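Local atomic coordinates of probable transcriptional regulator (Pseudomonas aeruginosa, PDB entry 2ESN), a protein that probably binds DNA through a LysR-type helix-turn-helix domain and regulates transcription in response to a small-molecule effector that remains unidentified. Residues 108-113 with 172-177. Sequence-based numbering, arbitrary orientation.
Sequences TDYTAF and DWFADR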
# COMPACT_ATOMS: atom_id res chain seq x y z
N THR C 108 8.56 -9.01 -19.22
CA THR C 108 7.80 -8.24 -20.20
C THR C 108 7.25 -9.20 -21.29
O THR C 108 7.57 -10.38 -21.27
CB THR C 108 8.68 -7.17 -20.84
OG1 THR C 108 9.80 -7.80 -21.47
CG2 THR C 108 9.17 -6.17 -19.79
N ASP C 109 6.46 -8.70 -22.25
CA ASP C 109 6.11 -9.54 -23.37
C ASP C 109 7.38 -9.98 -24.11
O ASP C 109 7.50 -11.11 -24.49
CB ASP C 109 5.05 -8.89 -24.28
CG ASP C 109 5.66 -8.05 -25.37
OD1 ASP C 109 6.59 -7.28 -25.05
OD2 ASP C 109 5.23 -8.22 -26.54
N TYR C 110 8.37 -9.12 -24.26
CA TYR C 110 9.57 -9.54 -24.99
C TYR C 110 10.32 -10.66 -24.29
O TYR C 110 10.71 -11.61 -24.93
CB TYR C 110 10.51 -8.39 -25.37
CG TYR C 110 11.72 -8.92 -26.05
CD1 TYR C 110 11.60 -9.68 -27.18
CD2 TYR C 110 12.99 -8.69 -25.55
CE1 TYR C 110 12.69 -10.22 -27.83
CE2 TYR C 110 14.11 -9.22 -26.21
CZ TYR C 110 13.93 -10.02 -27.33
OH TYR C 110 14.99 -10.64 -27.99
N THR C 111 10.54 -10.56 -22.99
CA THR C 111 11.37 -11.53 -22.30
C THR C 111 10.56 -12.83 -22.10
O THR C 111 11.12 -13.91 -22.10
CB THR C 111 11.95 -10.95 -20.95
OG1 THR C 111 10.89 -10.43 -20.13
CG2 THR C 111 13.03 -9.84 -21.19
N ALA C 112 9.27 -12.74 -21.93
CA ALA C 112 8.43 -13.95 -21.92
C ALA C 112 8.56 -14.70 -23.26
O ALA C 112 8.77 -15.92 -23.31
CB ALA C 112 6.96 -13.58 -21.61
N PHE C 113 8.47 -13.93 -24.35
CA PHE C 113 8.66 -14.49 -25.67
C PHE C 113 10.02 -15.13 -25.86
O PHE C 113 10.10 -16.21 -26.51
CB PHE C 113 8.42 -13.39 -26.75
CG PHE C 113 9.09 -13.69 -28.08
CD1 PHE C 113 8.48 -14.48 -29.04
CD2 PHE C 113 10.35 -13.19 -28.36
CE1 PHE C 113 9.12 -14.71 -30.27
CE2 PHE C 113 10.98 -13.44 -29.54
CZ PHE C 113 10.36 -14.19 -30.53
N ASP C 172 23.60 -13.62 -17.23
CA ASP C 172 23.28 -13.40 -18.64
C ASP C 172 22.74 -14.64 -19.31
O ASP C 172 23.26 -15.75 -19.08
CB ASP C 172 24.50 -12.87 -19.35
CG ASP C 172 24.98 -11.58 -18.74
OD1 ASP C 172 24.16 -10.83 -18.16
OD2 ASP C 172 26.19 -11.33 -18.83
N TRP C 173 21.69 -14.47 -20.11
CA TRP C 173 21.17 -15.63 -20.89
C TRP C 173 20.99 -15.52 -22.42
O TRP C 173 20.77 -16.54 -23.11
CB TRP C 173 19.95 -16.26 -20.19
CG TRP C 173 18.80 -15.32 -20.00
CD1 TRP C 173 18.66 -14.42 -18.99
CD2 TRP C 173 17.62 -15.18 -20.84
NE1 TRP C 173 17.48 -13.72 -19.15
CE2 TRP C 173 16.81 -14.19 -20.26
CE3 TRP C 173 17.18 -15.80 -22.03
CZ2 TRP C 173 15.55 -13.79 -20.82
CZ3 TRP C 173 15.95 -15.41 -22.59
CH2 TRP C 173 15.15 -14.40 -21.99
N PHE C 174 21.08 -14.31 -22.96
CA PHE C 174 20.90 -14.09 -24.40
C PHE C 174 21.49 -12.76 -24.84
O PHE C 174 21.06 -11.70 -24.35
CB PHE C 174 19.40 -14.06 -24.73
CG PHE C 174 19.10 -14.01 -26.21
CD1 PHE C 174 19.68 -14.93 -27.09
CD2 PHE C 174 18.22 -13.07 -26.72
CE1 PHE C 174 19.39 -14.89 -28.48
CE2 PHE C 174 17.91 -13.03 -28.07
CZ PHE C 174 18.50 -13.94 -28.98
N ALA C 175 22.46 -12.82 -25.74
CA ALA C 175 22.97 -11.58 -26.40
C ALA C 175 22.25 -11.40 -27.76
O ALA C 175 22.13 -12.34 -28.49
CB ALA C 175 24.54 -11.65 -26.60
N ASP C 176 21.75 -10.22 -28.05
CA ASP C 176 21.10 -9.93 -29.35
C ASP C 176 21.36 -8.44 -29.71
O ASP C 176 21.99 -7.70 -28.95
CB ASP C 176 19.58 -10.21 -29.25
CG ASP C 176 18.83 -10.27 -30.62
OD1 ASP C 176 19.34 -10.75 -31.68
OD2 ASP C 176 17.65 -9.92 -30.57
N ARG C 177 20.86 -8.01 -30.86
CA ARG C 177 20.93 -6.60 -31.23
C ARG C 177 19.55 -6.05 -31.65
O ARG C 177 18.59 -6.82 -31.88
CB ARG C 177 21.95 -6.44 -32.36
CG ARG C 177 21.70 -7.35 -33.58
CD ARG C 177 22.84 -7.20 -34.60
NE ARG C 177 22.38 -7.49 -35.97
CZ ARG C 177 22.38 -8.70 -36.55
NH1 ARG C 177 22.81 -9.80 -35.89
NH2 ARG C 177 21.92 -8.83 -37.79
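Tyr110 reaches from the start of helix 109-126 toward Phe174 and Asp176 on strand 168-183, inside the periplasmic-binding-protein-like effector domain of a LysR-type regulator. The helix and strand axes stay 11.8 Å apart and run at 105° to one another, and Tyr110 and Trp173 cross the gap. A chi1 of 177°, which sets CG opposite the backbone N, extends the Tyr110 ring from the helix toward the strand, about at right angles to the Phe174 side chain. Its OH meets the rim of the Phe174 ring near the ring plane, 3.8 Å from CE2. Tyr110 OH stands 3.8 Å from Asp176 OD2, and the Tyr278 hydroxyl links the two, hydrogen-bonded to both; phenol and carboxylate planes are turned 24° apart. His255 closes in on the same end: its backbone N donates to Asp176 OD2, and its ring and that of Phe174 meet edge-to-face. Toward the start of the strand segment the fit is looser, the Trp173 indole coming up to the helix backbone with CH2 4.1 Å from Thr111 O. Asp172 and Ala175, which do not touch the helix segment, are exposed, Asp172 OD1 in a salt bridge with Arg281 NE of strand 278-285. At the helix start, the backbone N of Thr108, the N-cap residue, donates an almost straight hydrogen bond to Thr111 OG1 (2.9 Å, 176°).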